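Local coordinates for trehalose-6-phosphate phosphatase related protein (Thermoplasma acidophilum, PDB 1U02), which removes the phosphate from trehalose 6-phosphate to release free trehalose, a magnesium-dependent step of trehalose biosynthesis, at residues I4-D9 against K217-I222; R91-T96 against L106-K111; K129-I134 against M150-R155. All blocks are in the same frame, centred on the assembly; numbering follows the deposited sequence.

Contact 1. Residues I4-D9 against K217-I222. With MG (magnesium ion), chain B; NA (sodium ion), chain C.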
loop_
_atom_site.group_PDB
_atom_site.type_symbol
_atom_site.label_atom_id
_atom_site.label_comp_id
_atom_site.label_asym_id
_atom_site.label_seq_id
_atom_site.Cartn_x
_atom_site.Cartn_y
_atom_site.Cartn_z
ATOM N N ILE A 4 -0.266 -8.787 13.054
ATOM C CA ILE A 4 0.818 -8.568 12.112
ATOM C C ILE A 4 0.271 -7.735 10.958
ATOM O O ILE A 4 -0.747 -8.072 10.354
ATOM C CB ILE A 4 1.429 -9.886 11.579
ATOM C CG1 ILE A 4 2.582 -9.561 10.629
ATOM C CG2 ILE A 4 0.385 -10.710 10.868
ATOM C CD1 ILE A 4 3.442 -10.752 10.279
ATOM N N PHE A 5 0.946 -6.625 10.691
ATOM C CA PHE A 5 0.568 -5.698 9.633
ATOM C C PHE A 5 1.689 -5.716 8.607
ATOM O O PHE A 5 2.829 -5.377 8.918
ATOM C CB PHE A 5 0.412 -4.296 10.217
ATOM C CG PHE A 5 -0.696 -4.179 11.227
ATOM C CD1 PHE A 5 -1.988 -3.848 10.822
ATOM C CD2 PHE A 5 -0.449 -4.398 12.585
ATOM C CE1 PHE A 5 -3.028 -3.730 11.751
ATOM C CE2 PHE A 5 -1.481 -4.286 13.530
ATOM C CZ PHE A 5 -2.775 -3.948 13.109
ATOM N N LEU A 6 1.365 -6.107 7.381
ATOM C CA LEU A 6 2.370 -6.197 6.331
ATOM C C LEU A 6 2.066 -5.341 5.112
ATOM O O LEU A 6 0.980 -5.429 4.544
ATOM C CB LEU A 6 2.500 -7.651 5.864
ATOM C CG LEU A 6 2.745 -8.721 6.927
ATOM C CD1 LEU A 6 2.496 -10.114 6.344
ATOM C CD2 LEU A 6 4.164 -8.587 7.450
ATOM N N ASP A 7 3.032 -4.518 4.714
ATOM C CA ASP A 7 2.893 -3.705 3.513
ATOM C C ASP A 7 3.004 -4.729 2.384
ATOM O O ASP A 7 3.537 -5.821 2.590
ATOM C CB ASP A 7 4.047 -2.696 3.426
ATOM C CG ASP A 7 4.119 -1.999 2.076
ATOM O OD1 ASP A 7 3.116 -1.397 1.650
ATOM O OD2 ASP A 7 5.192 -2.047 1.443
ATOM N N TYR A 8 2.513 -4.392 1.197
ATOM C CA TYR A 8 2.568 -5.325 0.075
ATOM C C TYR A 8 3.727 -5.045 -0.890
ATOM O O TYR A 8 4.718 -5.784 -0.918
ATOM C CB TYR A 8 1.236 -5.295 -0.697
ATOM C CG TYR A 8 1.077 -6.408 -1.704
ATOM C CD1 TYR A 8 0.928 -7.734 -1.288
ATOM C CD2 TYR A 8 1.101 -6.147 -3.072
ATOM C CE1 TYR A 8 0.807 -8.774 -2.210
ATOM C CE2 TYR A 8 0.981 -7.187 -4.011
ATOM C CZ TYR A 8 0.835 -8.496 -3.568
ATOM O OH TYR A 8 0.727 -9.527 -4.477
ATOM N N ASP A 9 3.605 -3.980 -1.681
ATOM C CA ASP A 9 4.648 -3.642 -2.646
ATOM C C ASP A 9 5.984 -3.292 -2.009
ATOM O O ASP A 9 6.068 -2.427 -1.136
ATOM C CB ASP A 9 4.182 -2.499 -3.538
ATOM C CG ASP A 9 2.943 -2.862 -4.320
ATOM O OD1 ASP A 9 3.023 -3.788 -5.158
ATOM O OD2 ASP A 9 1.894 -2.238 -4.082
ATOM N N LYS A 217 11.285 -14.864 4.298
ATOM C CA LYS A 217 12.002 -15.853 5.090
ATOM C C LYS A 217 11.709 -15.669 6.573
ATOM O O LYS A 217 11.574 -16.642 7.309
ATOM C CB LYS A 217 13.505 -15.733 4.832
ATOM C CG LYS A 217 14.307 -16.929 5.299
ATOM C CD LYS A 217 15.768 -16.804 4.893
ATOM C CE LYS A 217 16.535 -18.075 5.219
ATOM N NZ LYS A 217 17.955 -17.995 4.786
ATOM N N ILE A 218 11.612 -14.417 7.008
ATOM C CA ILE A 218 11.316 -14.124 8.404
ATOM C C ILE A 218 9.900 -14.598 8.736
ATOM O O ILE A 218 9.664 -15.189 9.797
ATOM C CB ILE A 218 11.442 -12.610 8.693
ATOM C CG1 ILE A 218 12.920 -12.222 8.771
ATOM C CG2 ILE A 218 10.728 -12.254 9.990
ATOM C CD1 ILE A 218 13.675 -12.899 9.904
ATOM N N LEU A 219 8.964 -14.348 7.822
ATOM C CA LEU A 219 7.579 -14.766 8.020
ATOM C C LEU A 219 7.515 -16.293 8.035
ATOM O O LEU A 219 6.765 -16.891 8.810
ATOM C CB LEU A 219 6.687 -14.214 6.898
ATOM C CG LEU A 219 6.575 -12.690 6.778
ATOM C CD1 LEU A 219 5.634 -12.334 5.630
ATOM C CD2 LEU A 219 6.052 -12.110 8.082
ATOM N N LYS A 220 8.306 -16.911 7.167
ATOM C CA LYS A 220 8.383 -18.363 7.078
ATOM C C LYS A 220 8.825 -18.911 8.438
ATOM O O LYS A 220 8.269 -19.882 8.942
ATOM C CB LYS A 220 9.405 -18.753 6.005
ATOM C CG LYS A 220 9.714 -20.244 5.905
ATOM C CD LYS A 220 11.020 -20.470 5.143
ATOM C CE LYS A 220 11.247 -21.938 4.815
ATOM N NZ LYS A 220 10.275 -22.439 3.802
ATOM N N PHE A 221 9.826 -18.265 9.029
ATOM C CA PHE A 221 10.351 -18.676 10.324
ATOM C C PHE A 221 9.330 -18.518 11.451
ATOM O O PHE A 221 9.167 -19.416 12.283
ATOM C CB PHE A 221 11.605 -17.870 10.661
ATOM C CG PHE A 221 12.340 -18.376 11.863
ATOM C CD1 PHE A 221 12.995 -19.607 11.825
ATOM C CD2 PHE A 221 12.369 -17.632 13.040
ATOM C CE1 PHE A 221 13.671 -20.094 12.947
ATOM C CE2 PHE A 221 13.040 -18.108 14.169
ATOM C CZ PHE A 221 13.691 -19.340 14.121
ATOM N N ILE A 222 8.652 -17.374 11.489
ATOM C CA ILE A 222 7.657 -17.129 12.525
ATOM C C ILE A 222 6.606 -18.233 12.507
ATOM O O ILE A 222 6.114 -18.649 13.557
ATOM C CB ILE A 222 6.973 -15.765 12.326
ATOM C CG1 ILE A 222 8.015 -14.651 12.394
ATOM C CG2 ILE A 222 5.932 -15.544 13.414
ATOM C CD1 ILE A 222 7.461 -13.284 12.073
HETATM MG MG MG B . 5.807 -0.713 -0.037
HETATM NA NA NA C . 4.951 -4.301 -6.916
HETATM O O HOH W 1 3.934 -0.456 -0.926
HETATM O O HOH W 2 6.704 0.385 -1.504
HETATM O O HOH W 3 5.232 0.941 1.151
HETATM O O HOH W 4 5.787 -2.320 -8.253
#

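Contact 2. Residues R91-T96 against L106-K111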
loop_
_atom_site.group_PDB
_atom_site.type_symbol
_atom_site.label_atom_id
_atom_site.label_comp_id
_atom_site.label_asym_id
_atom_site.label_seq_id
_atom_site.Cartn_x
_atom_site.Cartn_y
_atom_site.Cartn_z
ATOM N N ARG A 91 -14.621 11.353 -11.830
ATOM C CA ARG A 91 -14.479 12.550 -12.652
ATOM C C ARG A 91 -13.011 12.850 -12.955
ATOM O O ARG A 91 -12.671 13.269 -14.063
ATOM C CB ARG A 91 -15.120 13.761 -11.960
ATOM C CG ARG A 91 -16.628 13.626 -11.743
ATOM C CD ARG A 91 -17.323 14.990 -11.596
ATOM N NE ARG A 91 -17.013 15.680 -10.343
ATOM C CZ ARG A 91 -17.452 15.305 -9.142
ATOM N NH1 ARG A 91 -18.231 14.236 -9.013
ATOM N NH2 ARG A 91 -17.119 16.006 -8.065
ATOM N N ILE A 92 -12.143 12.640 -11.969
ATOM C CA ILE A 92 -10.719 12.893 -12.165
ATOM C C ILE A 92 -10.175 12.012 -13.283
ATOM O O ILE A 92 -9.436 12.480 -14.149
ATOM C CB ILE A 92 -9.924 12.641 -10.861
ATOM C CG1 ILE A 92 -10.261 13.739 -9.844
ATOM C CG2 ILE A 92 -8.421 12.617 -11.150
ATOM C CD1 ILE A 92 -9.670 13.513 -8.466
ATOM N N TYR A 93 -10.550 10.738 -13.271
ATOM C CA TYR A 93 -10.087 9.817 -14.296
ATOM C C TYR A 93 -10.637 10.222 -15.661
ATOM O O TYR A 93 -9.916 10.241 -16.657
ATOM C CB TYR A 93 -10.530 8.386 -13.986
ATOM C CG TYR A 93 -10.059 7.418 -15.038
ATOM C CD1 TYR A 93 -8.714 7.082 -15.141
ATOM C CD2 TYR A 93 -10.943 6.901 -15.984
ATOM C CE1 TYR A 93 -8.250 6.259 -16.167
ATOM C CE2 TYR A 93 -10.491 6.076 -17.016
ATOM C CZ TYR A 93 -9.144 5.765 -17.099
ATOM O OH TYR A 93 -8.680 4.988 -18.134
ATOM N N GLU A 94 -11.923 10.537 -15.705
ATOM C CA GLU A 94 -12.546 10.929 -16.961
ATOM C C GLU A 94 -11.891 12.164 -17.564
ATOM O O GLU A 94 -11.666 12.229 -18.776
ATOM C CB GLU A 94 -14.042 11.184 -16.754
ATOM C CG GLU A 94 -14.766 11.681 -17.998
ATOM C CD GLU A 94 -14.450 10.854 -19.237
ATOM O OE1 GLU A 94 -14.574 9.609 -19.181
ATOM O OE2 GLU A 94 -14.081 11.451 -20.271
ATOM N N ASP A 95 -11.564 13.138 -16.721
ATOM C CA ASP A 95 -10.963 14.366 -17.211
ATOM C C ASP A 95 -9.467 14.273 -17.489
ATOM O O ASP A 95 -8.917 15.128 -18.175
ATOM C CB ASP A 95 -11.238 15.520 -16.235
ATOM C CG ASP A 95 -12.733 15.802 -16.054
ATOM O OD1 ASP A 95 -13.530 15.462 -16.954
ATOM O OD2 ASP A 95 -13.112 16.384 -15.013
ATOM N N THR A 96 -8.803 13.240 -16.984
ATOM C CA THR A 96 -7.364 13.137 -17.202
ATOM C C THR A 96 -6.887 11.912 -17.982
ATOM O O THR A 96 -5.712 11.834 -18.348
ATOM C CB THR A 96 -6.599 13.172 -15.853
ATOM O OG1 THR A 96 -6.934 12.012 -15.079
ATOM C CG2 THR A 96 -6.961 14.424 -15.063
ATOM N N LEU A 106 3.220 7.775 -20.332
ATOM C CA LEU A 106 2.492 7.953 -19.086
ATOM C C LEU A 106 1.457 6.839 -18.968
ATOM O O LEU A 106 0.794 6.485 -19.948
ATOM C CB LEU A 106 1.764 9.301 -19.071
ATOM C CG LEU A 106 0.772 9.517 -17.919
ATOM C CD1 LEU A 106 1.530 9.583 -16.603
ATOM C CD2 LEU A 106 -0.028 10.797 -18.141
ATOM N N ARG A 107 1.332 6.286 -17.768
ATOM C CA ARG A 107 0.349 5.237 -17.509
ATOM C C ARG A 107 -0.546 5.736 -16.380
ATOM O O ARG A 107 -0.065 6.330 -15.409
ATOM C CB ARG A 107 1.047 3.934 -17.109
ATOM C CG ARG A 107 1.710 3.217 -18.285
ATOM C CD ARG A 107 2.518 2.009 -17.828
ATOM N NE ARG A 107 3.664 2.400 -17.012
ATOM C CZ ARG A 107 4.523 1.541 -16.471
ATOM N NH1 ARG A 107 4.362 0.233 -16.658
ATOM N NH2 ARG A 107 5.549 1.989 -15.754
ATOM N N ILE A 108 -1.847 5.514 -16.512
ATOM C CA ILE A 108 -2.794 5.966 -15.501
ATOM C C ILE A 108 -3.558 4.766 -14.951
ATOM O O ILE A 108 -4.215 4.041 -15.692
ATOM C CB ILE A 108 -3.775 7.006 -16.105
ATOM C CG1 ILE A 108 -2.991 8.233 -16.583
ATOM C CG2 ILE A 108 -4.800 7.446 -15.065
ATOM C CD1 ILE A 108 -3.823 9.254 -17.353
ATOM N N TYR A 109 -3.446 4.555 -13.648
ATOM C CA TYR A 109 -4.115 3.442 -12.993
ATOM C C TYR A 109 -5.290 3.978 -12.194
ATOM O O TYR A 109 -5.115 4.680 -11.198
ATOM C CB TYR A 109 -3.131 2.716 -12.081
ATOM C CG TYR A 109 -1.967 2.121 -12.838
ATOM C CD1 TYR A 109 -2.015 0.813 -13.312
ATOM C CD2 TYR A 109 -0.818 2.867 -13.081
ATOM C CE1 TYR A 109 -0.939 0.256 -14.010
ATOM C CE2 TYR A 109 0.265 2.322 -13.776
ATOM C CZ TYR A 109 0.198 1.017 -14.235
ATOM O OH TYR A 109 1.272 0.474 -14.919
ATOM N N ARG A 110 -6.488 3.642 -12.653
ATOM C CA ARG A 110 -7.716 4.087 -12.020
ATOM C C ARG A 110 -8.155 3.188 -10.877
ATOM O O ARG A 110 -8.114 1.966 -10.988
ATOM C CB ARG A 110 -8.834 4.157 -13.063
ATOM C CG ARG A 110 -10.187 4.533 -12.499
ATOM C CD ARG A 110 -11.251 4.451 -13.578
ATOM N NE ARG A 110 -12.532 4.989 -13.133
ATOM C CZ ARG A 110 -13.589 5.148 -13.924
ATOM N NH1 ARG A 110 -13.516 4.808 -15.207
ATOM N NH2 ARG A 110 -14.716 5.650 -13.435
ATOM N N LYS A 111 -8.575 3.808 -9.777
ATOM C CA LYS A 111 -9.067 3.082 -8.610
ATOM C C LYS A 111 -10.242 3.888 -8.060
ATOM O O LYS A 111 -10.354 5.080 -8.333
ATOM C CB LYS A 111 -7.958 2.942 -7.567
ATOM C CG LYS A 111 -6.749 2.223 -8.143
ATOM C CD LYS A 111 -5.552 2.211 -7.241
ATOM C CE LYS A 111 -4.357 1.667 -8.018
ATOM N NZ LYS A 111 -3.209 1.334 -7.154
HETATM O O HOH W 5 -6.272 3.793 -17.842
#

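Contact 3. Residues K129-I134 against M150-R155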
loop_
_atom_site.group_PDB
_atom_site.type_symbol
_atom_site.label_atom_id
_atom_site.label_comp_id
_atom_site.label_asym_id
_atom_site.label_seq_id
_atom_site.Cartn_x
_atom_site.Cartn_y
_atom_site.Cartn_z
ATOM N N LYS A 129 5.771 19.715 -16.450
ATOM C CA LYS A 129 4.487 20.157 -16.983
ATOM C C LYS A 129 3.362 19.251 -16.490
ATOM O O LYS A 129 2.313 19.726 -16.056
ATOM C CB LYS A 129 4.526 20.147 -18.515
ATOM C CG LYS A 129 3.214 20.524 -19.170
ATOM C CD LYS A 129 3.293 20.360 -20.681
ATOM C CE LYS A 129 2.000 20.796 -21.353
ATOM N NZ LYS A 129 1.709 22.247 -21.132
ATOM N N LEU A 130 3.583 17.941 -16.561
ATOM C CA LEU A 130 2.579 16.985 -16.113
ATOM C C LEU A 130 2.322 17.163 -14.625
ATOM O O LEU A 130 1.179 17.157 -14.178
ATOM C CB LEU A 130 3.044 15.549 -16.372
ATOM C CG LEU A 130 2.108 14.463 -15.826
ATOM C CD1 LEU A 130 0.749 14.537 -16.516
ATOM C CD2 LEU A 130 2.742 13.100 -16.041
ATOM N N ARG A 131 3.394 17.318 -13.860
ATOM C CA ARG A 131 3.267 17.495 -12.425
ATOM C C ARG A 131 2.360 18.674 -12.093
ATOM O O ARG A 131 1.490 18.565 -11.226
ATOM C CB ARG A 131 4.648 17.701 -11.791
ATOM C CG ARG A 131 4.613 17.910 -10.284
ATOM C CD ARG A 131 6.015 18.098 -9.709
ATOM N NE ARG A 131 5.981 18.391 -8.274
ATOM C CZ ARG A 131 7.058 18.588 -7.518
ATOM N NH1 ARG A 131 8.272 18.527 -8.052
ATOM N NH2 ARG A 131 6.923 18.848 -6.224
ATOM N N SER A 132 2.551 19.794 -12.788
ATOM C CA SER A 132 1.740 20.982 -12.541
ATOM C C SER A 132 0.278 20.735 -12.911
ATOM O O SER A 132 -0.623 21.255 -12.253
ATOM C CB SER A 132 2.285 22.186 -13.325
ATOM O OG SER A 132 2.110 22.023 -14.722
ATOM N N ARG A 133 0.042 19.945 -13.959
ATOM C CA ARG A 133 -1.330 19.632 -14.371
ATOM C C ARG A 133 -2.018 18.813 -13.291
ATOM O O ARG A 133 -3.176 19.050 -12.960
ATOM C CB ARG A 133 -1.364 18.818 -15.669
ATOM C CG ARG A 133 -1.069 19.581 -16.945
ATOM C CD ARG A 133 -1.460 18.711 -18.141
ATOM N NE ARG A 133 -1.141 19.316 -19.429
ATOM C CZ ARG A 133 -1.427 18.761 -20.604
ATOM N NH1 ARG A 133 -2.045 17.586 -20.654
ATOM N NH2 ARG A 133 -1.097 19.381 -21.729
ATOM N N ILE A 134 -1.302 17.828 -12.764
ATOM C CA ILE A 134 -1.850 16.967 -11.718
ATOM C C ILE A 134 -2.196 17.789 -10.478
ATOM O O ILE A 134 -3.263 17.622 -9.889
ATOM C CB ILE A 134 -0.845 15.858 -11.342
ATOM C CG1 ILE A 134 -0.685 14.897 -12.521
ATOM C CG2 ILE A 134 -1.320 15.108 -10.100
ATOM C CD1 ILE A 134 0.452 13.902 -12.358
HETATM N N MSE A 150 8.836 7.692 -9.318
HETATM C CA MSE A 150 8.267 7.568 -10.659
HETATM C C MSE A 150 6.750 7.599 -10.570
HETATM O O MSE A 150 6.064 7.317 -11.550
HETATM C CB MSE A 150 8.674 6.245 -11.312
HETATM C CG MSE A 150 10.162 6.029 -11.462
HETATM SE SE MSE A 150 10.496 4.399 -12.451
HETATM C CE MSE A 150 9.779 3.132 -11.185
ATOM N N ILE A 151 6.241 7.952 -9.395
ATOM C CA ILE A 151 4.807 7.977 -9.144
ATOM C C ILE A 151 4.249 9.264 -8.552
ATOM O O ILE A 151 4.874 9.892 -7.704
ATOM C CB ILE A 151 4.417 6.848 -8.157
ATOM C CG1 ILE A 151 4.707 5.488 -8.784
ATOM C CG2 ILE A 151 2.950 6.962 -7.773
ATOM C CD1 ILE A 151 3.915 5.241 -10.017
ATOM N N ILE A 152 3.058 9.634 -9.011
ATOM C CA ILE A 152 2.337 10.784 -8.492
ATOM C C ILE A 152 0.903 10.273 -8.363
ATOM O O ILE A 152 0.297 9.848 -9.344
ATOM C CB ILE A 152 2.368 11.999 -9.445
ATOM C CG1 ILE A 152 3.813 12.465 -9.656
ATOM C CG2 ILE A 152 1.545 13.142 -8.840
ATOM C CD1 ILE A 152 3.936 13.680 -10.556
ATOM N N GLU A 153 0.366 10.301 -7.151
ATOM C CA GLU A 153 -0.978 9.794 -6.940
ATOM C C GLU A 153 -1.909 10.796 -6.283
ATOM O O GLU A 153 -1.520 11.508 -5.354
ATOM C CB GLU A 153 -0.930 8.522 -6.074
ATOM C CG GLU A 153 -2.285 7.833 -5.902
ATOM C CD GLU A 153 -2.224 6.566 -5.050
ATOM O OE1 GLU A 153 -2.034 6.667 -3.821
ATOM O OE2 GLU A 153 -2.367 5.462 -5.614
ATOM N N LEU A 154 -3.136 10.855 -6.791
ATOM C CA LEU A 154 -4.169 11.715 -6.232
ATOM C C LEU A 154 -4.952 10.797 -5.315
ATOM O O LEU A 154 -5.369 9.713 -5.725
ATOM C CB LEU A 154 -5.083 12.262 -7.326
ATOM C CG LEU A 154 -4.391 13.239 -8.274
ATOM C CD1 LEU A 154 -5.397 13.765 -9.295
ATOM C CD2 LEU A 154 -3.795 14.386 -7.463
ATOM N N ARG A 155 -5.154 11.224 -4.076
ATOM C CA ARG A 155 -5.854 10.384 -3.124
ATOM C C ARG A 155 -6.715 11.186 -2.154
ATOM O O ARG A 155 -6.784 12.415 -2.237
ATOM C CB ARG A 155 -4.824 9.548 -2.358
ATOM C CG ARG A 155 -3.811 10.386 -1.598
ATOM C CD ARG A 155 -2.649 9.565 -1.042
ATOM N NE ARG A 155 -1.925 10.324 -0.023
ATOM C CZ ARG A 155 -0.828 9.909 0.606
ATOM N NH1 ARG A 155 -0.300 8.725 0.326
ATOM N NH2 ARG A 155 -0.270 10.677 1.536
#

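Contact 1. Residues I4-D9 against K217-I222
In the Rossmann-like core of this HAD phosphatase, the strand that leads into the DxD metal site lays I4 and L6 against L219 of helix 212-229. Both residues lie on one side of strand 3-7, and L219 turns both methyls to them, CD2 touching both residues and CD1 meeting L6. The I4 side chain is extended, with CG1 anti to the backbone N (chi1 -178°), which carries CD1 out to L219 CD2 at 3.7 Å; the two chains slant across one another. L6 instead meets L219 tip to tip: L6 CD1 lies 3.9 Å from L219 CD1, and L6 CD2 lies 4.0 Å from L219 CD2. Branched aliphatic residues suit this buried place, where the two segments meet through van der Waals contact, without a hydrogen bond between them. L35 of helix 26-38 also touches I4 and L6, while F5 packs on I165 of helix 161-169. Further along the chain the chemistry changes: D7, by similarity the nucleophile, binds magnesium through OD2 at 2.1 Å, and D9 adds its backbone O at 2.0 Å. D179 and three waters complete the six ligands, one water also donating to D7 OD1 at 2.9 Å. The D9 side chain binds a separate sodium ion, OD1 lying 2.7 Å from it. An apolar central strand covered by helices and ending in metal-binding aspartates is the hallmark of the HAD fold.

Contact 2. Residues R91-T96 against L106-K111
Y93 of helix 86-96 lies against I108 and R110 of strand 107-111, in the part of the protein where helices cover a four-stranded antiparallel sheet, an arrangement consistent with the α/β cap of HAD phosphatases. The short helix and strand segments run roughly antiparallel (155°), their axes 9.3 Å apart. The Y93 ring is sent out toward this edge strand because CG stands anti to the backbone N (chi1 -180°). One face takes the aliphatic part of R110: CD stands 3.7 Å from the ring centroid in a CH-pi contact, displaced toward the rim. The extended R110 side chain runs at about a right angle to that of Y93, over the ring face, bringing NH1 to 3.4 Å from Y93 CD2, with the guanidinium plane 23° from that of the ring. An arginine suits this exposed position because its methylenes can lie on the aromatic face while NH2 forms a salt bridge with D90, one turn earlier in the helix. At the ring edge, near its plane, I108 CG2 is 3.8 Å from Y93 CE1. Beyond, the phenol OH is 2.7 Å from a water that donates to I108 O at 3.0 Å, linking helix to strand. With an alanine in place of Y93, the R110 chain would probably lose the surface it lies on and turn more freely, and I108 CG2 would face a gap. T96 OG1 donates to I92 O at 2.7 Å, from above the carbonyl plane, and is also hydrogen-bonded with Y117 OH. The T96 backbone O rests 3.3 Å from I108 CD1.

Contact 3. Residues K129-I134 against M150-R155
I134 reaches from helix 127-141 to I152 and L154 of strand 151-155, and its CB already points toward the strand. From CB two branches diverge. CG2 is wedged between neighbours on the same side of the strand, touching I152 CG2 at 3.7 Å and L154 CD2, likewise at 3.7 Å. CG1 stands anti to the carbonyl carbon (chi1 -67°), and the chain continues extended (chi2 170°), which swings the tip over I152: I134 CD1 lies 3.8 Å from I152 CG2 and 3.9 Å from I152 CD1. I134 thus slants across both strand side chains. Beta-branched isoleucine suits this buried place because its two arms can fill two directions at once; leucine at L154 carries its methyl out to meet the shorter arm. The helix belongs to a beta-alpha-beta crossover that leaves strand 114-118 and returns as strand 144-147, and strand 151-155 fills the position between them in the antiparallel sheet. Over this middle strand the helix segment runs almost parallel, 8° apart in direction, with 10.1 Å between the axes. Y117 and W99 also touch I134, extending the apolar layer along the sheet and to the neighbouring helix 99-102. Nearer the solvent, R131 contributes mainly its CB, 4.3 Å from I152 CD1, while its charged end makes a cation-pi contact with Y147. On the exposed part of the helix, S132 OG donates to K129 O at 2.7 Å, and R133 N reaches that same oxygen at 3.1 Å from the same face of the carbonyl plane.

Contacts 2 and 3 are neighbours, their centres 11 Å apart, and both rest on the antiparallel sheet, on its edge strand 107-111 and its inner strand 151-155. They meet directly: I92 CG2 packs on L154 CD1 at 3.7 Å, and L106 CD1 on L130 CD2 at 3.8 Å, so each contact's helix packs on the other's strand-side segment. Contact 1 belongs to the mixed sheet, its centre 32 Å from that of contact 2 and 31 Å from that of contact 3. Along the chain contact 2 precedes contact 3, both nested within the loop closed by contact 1. Contact 1 thus joins both ends of the catalytic core, into which contacts 2 and 3, in a probable cap, are inserted.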